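Long-range contacts in uncharacterized protein (Arthrobacter sp., PDB 3BL4), which is of unknown function but belongs to a family of the STAS clan and forms a dimer whose sheet continues from one subunit into the other: residues T10-T15 and M41-Q46; R75-S80 and N102-P107; A83-S88 and T112-A117. All blocks are in the same frame, centred on the assembly; numbering follows the deposited sequence.

Contact 1 of 3, residues T10-T15 and M41-Q46; sequences TEAGLT and MLRVNQ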
loop_
_atom_site.group_PDB
_atom_site.type_symbol
_atom_site.label_atom_id
_atom_site.label_comp_id
_atom_site.label_asym_id
_atom_site.label_seq_id
_atom_site.Cartn_x
_atom_site.Cartn_y
_atom_site.Cartn_z
ATOM N N THR A 10 -6.578 17.547 -18.246
ATOM C CA THR A 10 -5.609 18.059 -17.280
ATOM C C THR A 10 -4.304 17.265 -17.390
ATOM O O THR A 10 -4.353 16.057 -17.610
ATOM C CB THR A 10 -6.212 17.925 -15.874
ATOM O OG1 THR A 10 -7.345 18.809 -15.777
ATOM C CG2 THR A 10 -5.199 18.263 -14.811
ATOM N N GLU A 11 -3.150 17.933 -17.261
ATOM C CA GLU A 11 -1.831 17.260 -17.402
ATOM C C GLU A 11 -1.706 16.079 -16.433
ATOM O O GLU A 11 -1.258 14.992 -16.816
ATOM C CB GLU A 11 -0.658 18.237 -17.174
ATOM C CG GLU A 11 -0.406 19.234 -18.317
ATOM C CD GLU A 11 0.646 20.284 -17.968
ATOM N N ALA A 12 -2.115 16.325 -15.183
ATOM C CA ALA A 12 -2.140 15.322 -14.107
ATOM C C ALA A 12 -0.729 14.884 -13.692
ATOM O O ALA A 12 -0.561 13.813 -13.100
ATOM C CB ALA A 12 -2.993 14.099 -14.534
ATOM N N GLY A 13 0.263 15.726 -14.000
ATOM C CA GLY A 13 1.683 15.383 -13.861
ATOM C C GLY A 13 2.074 14.077 -14.551
ATOM O O GLY A 13 2.910 13.337 -14.038
ATOM N N LEU A 14 1.465 13.791 -15.703
ATOM C CA LEU A 14 1.631 12.498 -16.362
ATOM C C LEU A 14 2.034 12.691 -17.822
ATOM O O LEU A 14 1.430 13.498 -18.521
ATOM C CB LEU A 14 0.338 11.670 -16.247
ATOM C CG LEU A 14 0.256 10.296 -16.935
ATOM C CD1 LEU A 14 1.276 9.279 -16.397
ATOM C CD2 LEU A 14 -1.145 9.752 -16.800
ATOM N N THR A 15 3.068 11.958 -18.251
ATOM C CA THR A 15 3.534 11.947 -19.628
ATOM C C THR A 15 3.980 10.531 -20.028
ATOM O O THR A 15 4.479 9.783 -19.199
ATOM C CB THR A 15 4.715 12.918 -19.831
ATOM O OG1 THR A 15 5.845 12.451 -19.101
ATOM C CG2 THR A 15 4.378 14.339 -19.367
HETATM N N MSE A 41 -3.609 6.518 -10.841
HETATM C CA MSE A 41 -3.491 5.270 -11.593
HETATM C C MSE A 41 -4.554 5.204 -12.694
HETATM O O MSE A 41 -4.291 4.661 -13.773
HETATM C CB MSE A 41 -3.593 4.051 -10.683
HETATM C CG MSE A 41 -3.429 2.720 -11.431
HETATM SE SE MSE A 41 -1.615 2.459 -12.083
HETATM C CE MSE A 41 -0.866 1.874 -10.520
ATOM N N LEU A 42 -5.739 5.760 -12.427
ATOM C CA LEU A 42 -6.802 5.818 -13.438
ATOM C C LEU A 42 -6.311 6.571 -14.659
ATOM O O LEU A 42 -6.504 6.121 -15.765
ATOM C CB LEU A 42 -8.082 6.481 -12.903
ATOM C CG LEU A 42 -9.176 6.731 -13.950
ATOM C CD1 LEU A 42 -9.636 5.421 -14.560
ATOM C CD2 LEU A 42 -10.364 7.487 -13.343
ATOM N N ARG A 43 -5.664 7.708 -14.435
ATOM C CA ARG A 43 -5.127 8.536 -15.514
ATOM C C ARG A 43 -4.005 7.834 -16.287
ATOM O O ARG A 43 -3.888 8.003 -17.491
ATOM C CB ARG A 43 -4.620 9.882 -14.969
ATOM C CG ARG A 43 -5.674 10.754 -14.262
ATOM C CD ARG A 43 -6.925 11.046 -15.120
ATOM N NE ARG A 43 -6.600 11.751 -16.363
ATOM C CZ ARG A 43 -6.296 13.052 -16.465
ATOM N NH1 ARG A 43 -6.271 13.861 -15.404
ATOM N NH2 ARG A 43 -6.003 13.555 -17.655
ATOM N N VAL A 44 -3.166 7.084 -15.585
ATOM C CA VAL A 44 -2.131 6.268 -16.229
ATOM C C VAL A 44 -2.764 5.252 -17.173
ATOM O O VAL A 44 -2.301 5.064 -18.304
ATOM C CB VAL A 44 -1.302 5.483 -15.202
ATOM C CG1 VAL A 44 -0.513 4.365 -15.896
ATOM C CG2 VAL A 44 -0.386 6.422 -14.403
ATOM N N ASN A 45 -3.807 4.585 -16.686
ATOM C CA ASN A 45 -4.506 3.557 -17.458
ATOM C C ASN A 45 -5.227 4.159 -18.645
ATOM O O ASN A 45 -5.166 3.599 -19.717
ATOM C CB ASN A 45 -5.487 2.752 -16.578
ATOM C CG ASN A 45 -4.775 1.846 -15.570
ATOM O OD1 ASN A 45 -3.643 1.418 -15.800
ATOM N ND2 ASN A 45 -5.444 1.552 -14.446
ATOM N N GLN A 46 -5.883 5.299 -18.460
ATOM C CA GLN A 46 -6.566 5.968 -19.569
ATOM C C GLN A 46 -5.577 6.418 -20.654
ATOM O O GLN A 46 -5.874 6.327 -21.843
ATOM C CB GLN A 46 -7.374 7.159 -19.065
ATOM C CG GLN A 46 -8.566 6.790 -18.196
ATOM C CD GLN A 46 -9.308 8.019 -17.661
ATOM O OE1 GLN A 46 -8.713 9.075 -17.450
ATOM N NE2 GLN A 46 -10.618 7.881 -17.460
#
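Arg-43 and Leu-14 carry a surface contact, part polar and part apolar, that fastens the loop before strand 14-16 to one flank of helix 34-48. One hydrogen bond joins the two segments, from Arg-43 NH2 to Thr-10 O over 3.0 Å. It is moderately bent, with an N-H...O angle of 149°; the donor lies in the carbonyl plane of Thr-10, whereas the oxygen sits 21° out of the guanidinium plane. The methyl of Ala-12 approaches over one face of the guanidinium, its CB lying 3.4 Å from Arg-43 NH1. An edge bond and a methyl over the face probably limit how the group can turn. Successive bends at chi2 (-55°) and chi3 curl the arginine chain, leaving the guanidinium beside Thr-10 O and Ala-12. The loop reverses in a type I' beta turn, 11-14, with Ala-12 and Gly-13 both in left-handed backbone conformation, closed by the 3.2 Å bond from Leu-14 N to Glu-11 O. Leu-14 comes out of this turn with its two methyls on different targets. Leu-14 CD2 presses on the helix backbone, 3.3 Å from Arg-43 O, and also meets the aliphatic root of that arginine at CB. Leu-14 CD1 packs 3.9 Å from Val-44 CG2, the two side chains crossing at about a right angle. Behind the contact, strand 22-25 bonds through its backbone to Gly-13 and Thr-15, and its Leu-22 packs on Val-44. Asn-45 of the helix turns instead to the second subunit, hydrogen-bonding with OD1 to Gln-78 N and with ND2 to Pro-76 O of that chain.

Contact 2 of 3, residues R75-S80 and N102-P107; sequences RPCQAS and NAVPCP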
loop_
_atom_site.group_PDB
_atom_site.type_symbol
_atom_site.label_atom_id
_atom_site.label_comp_id
_atom_site.label_asym_id
_atom_site.label_seq_id
_atom_site.Cartn_x
_atom_site.Cartn_y
_atom_site.Cartn_z
ATOM N N ARG A 75 2.558 8.406 12.560
ATOM C CA ARG A 75 1.640 8.134 13.671
ATOM C C ARG A 75 2.044 6.883 14.471
ATOM O O ARG A 75 2.583 5.922 13.917
ATOM C CB ARG A 75 0.200 7.985 13.155
ATOM C CG ARG A 75 -0.146 8.869 11.930
ATOM C CD ARG A 75 -1.484 9.568 12.073
ATOM N NE ARG A 75 -2.628 8.659 11.993
ATOM C CZ ARG A 75 -3.829 8.901 12.520
ATOM N NH1 ARG A 75 -4.074 10.023 13.199
ATOM N NH2 ARG A 75 -4.800 8.000 12.386
ATOM N N PRO A 76 1.764 6.887 15.787
ATOM C CA PRO A 76 2.216 5.779 16.635
ATOM C C PRO A 76 1.468 4.491 16.324
ATOM O O PRO A 76 0.300 4.526 15.947
ATOM C CB PRO A 76 1.877 6.257 18.051
ATOM C CG PRO A 76 0.725 7.204 17.859
ATOM C CD PRO A 76 0.984 7.887 16.544
ATOM N N CYS A 77 2.149 3.366 16.474
ATOM C CA CYS A 77 1.538 2.070 16.253
ATOM C C CYS A 77 1.866 1.211 17.452
ATOM O O CYS A 77 3.037 0.932 17.712
ATOM C CB CYS A 77 2.093 1.447 14.970
ATOM S SG CYS A 77 1.790 -0.332 14.786
ATOM N N GLN A 78 0.833 0.801 18.187
ATOM C CA GLN A 78 1.028 0.023 19.420
ATOM C C GLN A 78 1.270 -1.476 19.192
ATOM O O GLN A 78 1.495 -2.207 20.147
ATOM C CB GLN A 78 -0.166 0.219 20.369
ATOM C CG GLN A 78 -0.251 1.617 20.973
ATOM C CD GLN A 78 1.036 2.006 21.664
ATOM O OE1 GLN A 78 1.409 1.421 22.677
ATOM N NE2 GLN A 78 1.733 2.977 21.103
ATOM N N ALA A 79 1.210 -1.927 17.942
ATOM C CA ALA A 79 1.505 -3.308 17.589
ATOM C C ALA A 79 3.023 -3.518 17.511
ATOM O O ALA A 79 3.717 -2.741 16.885
ATOM C CB ALA A 79 0.858 -3.647 16.267
ATOM N N SER A 80 3.535 -4.568 18.134
ATOM C CA SER A 80 4.983 -4.837 18.138
ATOM C C SER A 80 5.427 -5.672 16.933
ATOM O O SER A 80 6.594 -5.624 16.527
ATOM C CB SER A 80 5.385 -5.552 19.431
ATOM O OG SER A 80 4.657 -6.765 19.562
ATOM N N ASN A 102 -1.476 2.127 6.896
ATOM C CA ASN A 102 -1.060 2.323 8.279
ATOM C C ASN A 102 0.439 2.466 8.554
ATOM O O ASN A 102 0.833 2.899 9.634
ATOM C CB ASN A 102 -1.707 1.229 9.134
ATOM C CG ASN A 102 -3.194 1.488 9.345
ATOM O OD1 ASN A 102 -3.572 2.539 9.871
ATOM N ND2 ASN A 102 -4.039 0.563 8.900
ATOM N N ALA A 103 1.272 2.119 7.593
ATOM C CA ALA A 103 2.687 2.459 7.637
ATOM C C ALA A 103 3.334 2.184 8.995
ATOM O O ALA A 103 3.801 3.096 9.662
ATOM C CB ALA A 103 2.874 3.932 7.234
ATOM N N VAL A 104 3.371 0.919 9.386
ATOM C CA VAL A 104 3.907 0.507 10.687
ATOM C C VAL A 104 5.413 0.267 10.564
ATOM O O VAL A 104 5.886 -0.073 9.489
ATOM C CB VAL A 104 3.219 -0.789 11.195
ATOM C CG1 VAL A 104 1.706 -0.584 11.304
ATOM C CG2 VAL A 104 3.526 -1.968 10.265
ATOM N N PRO A 105 6.172 0.462 11.654
ATOM C CA PRO A 105 7.615 0.204 11.656
ATOM C C PRO A 105 8.004 -1.223 12.052
ATOM O O PRO A 105 9.160 -1.621 11.915
ATOM C CB PRO A 105 8.114 1.184 12.709
ATOM C CG PRO A 105 7.019 1.229 13.689
ATOM C CD PRO A 105 5.730 0.999 12.954
ATOM N N CYS A 106 7.051 -1.986 12.551
ATOM C CA CYS A 106 7.333 -3.286 13.117
ATOM C C CYS A 106 7.339 -4.330 12.040
ATOM O O CYS A 106 6.893 -4.075 10.919
ATOM C CB CYS A 106 6.279 -3.647 14.153
ATOM S SG CYS A 106 4.595 -3.596 13.541
ATOM N N PRO A 107 7.850 -5.515 12.369
ATOM C CA PRO A 107 7.761 -6.647 11.479
ATOM C C PRO A 107 6.332 -7.001 11.108
ATOM O O PRO A 107 5.427 -6.967 11.952
ATOM C CB PRO A 107 8.395 -7.788 12.312
ATOM C CG PRO A 107 9.305 -7.116 13.199
ATOM C CD PRO A 107 8.601 -5.869 13.593
#
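Cys-77 supplies the apolar part of this contact, meeting the loop 102-107 with both atoms of its side chain. Cys-77 SG rests 3.5 Å from Val-104 CG1, and Cys-77 CB lies 4.2 Å from Pro-105 CD. Cys-77 SG and Cys-106 SG are 4.5 Å apart, so the cysteines pack as neighbours without a disulfide. With Cys-77 SG anti to the backbone N (chi1 164°), the sulfur sits beside its own carbonyl carbon, on the side from which Ala-79 N makes a weak hydrogen bond to it at 3.6 Å. Side chain against backbone is the second kind of contact. Cys-106 CB lies 3.1 Å from Ser-80 O, and CD of Pro-107 approaches the same oxygen to 3.6 Å. Cys-106 SG, placed between its own backbone N and carbonyl carbon, is 3.6 Å from Ala-79 O. The touching runs of chain, 77-80 and 104-107, lie only 8° apart in direction. Strand 79-85, helix 92-102 and the adjacent parallel strand 108-111 form a beta-alpha-beta unit, and this contact joins the entry to its first strand with the loop leading into its second. Ile-82 packs on Val-104 and Cys-106, Pro-107 bonds to it through the backbone, and Ala-79 pairs with a parallel strand of the second subunit.

Contact 3 of 3, residues A83-S88 and T112-A117; sequences ALLGSS and TSERDA. With SO4 (sulfate ion), chain D.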
loop_
_atom_site.group_PDB
_atom_site.type_symbol
_atom_site.label_atom_id
_atom_site.label_comp_id
_atom_site.label_asym_id
_atom_site.label_seq_id
_atom_site.Cartn_x
_atom_site.Cartn_y
_atom_site.Cartn_z
ATOM N N ALA A 83 0.935 -10.093 12.102
ATOM C CA ALA A 83 0.719 -11.222 11.209
ATOM C C ALA A 83 -0.616 -10.968 10.561
ATOM O O ALA A 83 -1.605 -10.775 11.258
ATOM C CB ALA A 83 0.685 -12.543 11.975
ATOM N N LEU A 84 -0.659 -10.955 9.237
ATOM C CA LEU A 84 -1.907 -10.754 8.551
ATOM C C LEU A 84 -2.308 -12.088 7.962
ATOM O O LEU A 84 -1.575 -12.657 7.166
ATOM C CB LEU A 84 -1.774 -9.658 7.491
ATOM C CG LEU A 84 -1.298 -8.331 8.105
ATOM C CD1 LEU A 84 0.214 -8.206 8.007
ATOM C CD2 LEU A 84 -1.969 -7.120 7.502
ATOM N N LEU A 85 -3.466 -12.592 8.384
ATOM C CA LEU A 85 -3.884 -13.943 8.058
ATOM C C LEU A 85 -4.977 -13.928 7.017
ATOM O O LEU A 85 -6.053 -13.379 7.259
ATOM C CB LEU A 85 -4.390 -14.619 9.319
ATOM C CG LEU A 85 -5.054 -16.003 9.228
ATOM C CD1 LEU A 85 -4.026 -17.023 8.764
ATOM C CD2 LEU A 85 -5.672 -16.371 10.579
ATOM N N GLY A 86 -4.711 -14.542 5.864
ATOM C CA GLY A 86 -5.744 -14.723 4.825
ATOM C C GLY A 86 -6.182 -16.159 4.600
ATOM O O GLY A 86 -5.774 -17.049 5.316
ATOM N N SER A 87 -7.019 -16.361 3.589
ATOM C CA SER A 87 -7.517 -17.689 3.188
ATOM C C SER A 87 -6.746 -18.288 2.012
ATOM O O SER A 87 -6.525 -19.499 1.952
ATOM C CB SER A 87 -8.992 -17.612 2.785
ATOM O OG SER A 87 -9.809 -17.619 3.933
ATOM N N SER A 88 -6.406 -17.436 1.053
ATOM C CA SER A 88 -5.647 -17.841 -0.113
ATOM C C SER A 88 -4.588 -16.781 -0.385
ATOM O O SER A 88 -4.686 -15.672 0.144
ATOM C CB SER A 88 -6.593 -18.017 -1.300
ATOM O OG SER A 88 -7.182 -16.789 -1.676
ATOM N N THR A 112 -1.404 -17.813 5.400
ATOM C CA THR A 112 -2.700 -18.510 5.254
ATOM C C THR A 112 -2.900 -19.602 6.319
ATOM O O THR A 112 -3.969 -20.235 6.378
ATOM C CB THR A 112 -2.859 -19.146 3.855
ATOM O OG1 THR A 112 -1.650 -19.837 3.516
ATOM C CG2 THR A 112 -3.192 -18.064 2.775
ATOM N N SER A 113 -1.876 -19.821 7.153
ATOM C CA SER A 113 -1.938 -20.761 8.278
ATOM C C SER A 113 -1.980 -19.988 9.586
ATOM O O SER A 113 -1.030 -19.293 9.922
ATOM C CB SER A 113 -0.700 -21.666 8.276
ATOM O OG SER A 113 -0.449 -22.272 9.547
ATOM N N GLU A 114 -3.075 -20.120 10.327
ATOM C CA GLU A 114 -3.199 -19.529 11.641
ATOM C C GLU A 114 -2.140 -20.061 12.622
ATOM O O GLU A 114 -1.568 -19.310 13.390
ATOM C CB GLU A 114 -4.608 -19.772 12.179
ATOM C CG GLU A 114 -4.906 -19.030 13.466
ATOM C CD GLU A 114 -6.390 -19.068 13.873
ATOM O OE1 GLU A 114 -7.258 -19.433 13.043
ATOM O OE2 GLU A 114 -6.675 -18.720 15.040
ATOM N N ARG A 115 -1.861 -21.354 12.594
ATOM C CA ARG A 115 -0.836 -21.904 13.476
ATOM C C ARG A 115 0.499 -21.252 13.219
ATOM O O ARG A 115 1.201 -20.885 14.159
ATOM C CB ARG A 115 -0.695 -23.415 13.304
ATOM C CG ARG A 115 -1.836 -24.188 13.898
ATOM C CD ARG A 115 -1.614 -25.669 13.755
ATOM N NE ARG A 115 -2.725 -26.306 13.056
ATOM C CZ ARG A 115 -2.671 -26.825 11.827
ATOM N NH1 ARG A 115 -1.541 -26.818 11.114
ATOM N NH2 ARG A 115 -3.771 -27.366 11.307
ATOM N N ASP A 116 0.850 -21.124 11.942
ATOM C CA ASP A 116 2.112 -20.500 11.560
ATOM C C ASP A 116 2.133 -19.037 11.994
ATOM O O ASP A 116 3.135 -18.564 12.541
ATOM C CB ASP A 116 2.362 -20.626 10.051
ATOM C CG ASP A 116 2.902 -21.997 9.648
ATOM O OD1 ASP A 116 3.198 -22.825 10.537
ATOM O OD2 ASP A 116 3.053 -22.237 8.425
ATOM N N ALA A 117 1.011 -18.350 11.793
ATOM C CA ALA A 117 0.869 -16.942 12.172
ATOM C C ALA A 117 1.179 -16.744 13.644
ATOM O O ALA A 117 1.979 -15.889 14.019
ATOM C CB ALA A 117 -0.557 -16.433 11.835
HETATM S S SO4 D . -4.188 -23.549 10.239
HETATM O O1 SO4 D . -4.025 -23.381 11.678
HETATM O O2 SO4 D . -5.033 -24.715 9.973
HETATM O O3 SO4 D . -4.850 -22.344 9.689
HETATM O O4 SO4 D . -2.869 -23.778 9.643
HETATM O O HOH W 1 -6.400 -19.211 6.731
#
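Leu-85 drives its forked end against the first turn of helix 114-121: Leu-85 CD1 lies 3.6 Å from Glu-114 N, and Leu-85 CD2 is 3.9 Å from Glu-114 CB. With CG anti to the backbone N (chi1 173°), the side chain reaches from the strand to the helix start. Further along the helix, Ala-83 CB and Ala-117 CB meet methyl to methyl at 4.1 Å. At the other end Thr-112 places CG2 over the backbone of Ser-87 and Ser-88, and Thr-112 CA-H points at Gly-86 O, CA to O 3.4 Å. A water donates to both Gly-86 O and Thr-112 O. Ser-113 is the N-cap, its OG accepting from Asp-116 N at 3.0 Å. A sulfate, probably from the crystallisation liquor, accepts from Glu-114 N at its O3 and from Arg-115 N at its O1, and one face of the Arg-115 guanidinium lies over it. Farther out, strand 108-111 pairs with strand 79-85, and its Phe-111 packs on Ala-83 and Ala-117; Asp-91 OD2 accepts a hydrogen bond from Ser-87 N, and residues 83-85 pair with a parallel strand of the second subunit. Backbone N-H groups, helix dipole and arginine probably together make this helix start attractive to anions, while Leu-85 and Ala-83 add apolar packing and the water and CA-H...O contact join Gly-86 to Thr-112.

Contact 1 closes before the other two open, and lies on the opposite side of the chain's centre, 32 Å from contact 2 and 37 Å from contact 3 between centres. It joins strand 14-16 of the sheet 14-16, 22-25, 53-58 to helix 34-48. Contacts 2 and 3 alternate along the chain and share strand 79-85, their centres 19 Å apart: one at its start, the other at its end, each joining it to chain just before or after strand 108-111. All three touch the second subunit. Within one chain the strands fall in two sheets, but strand 79-85 pairs with a strand of the second subunit, consistent with STAS-like folds assembled from both chains.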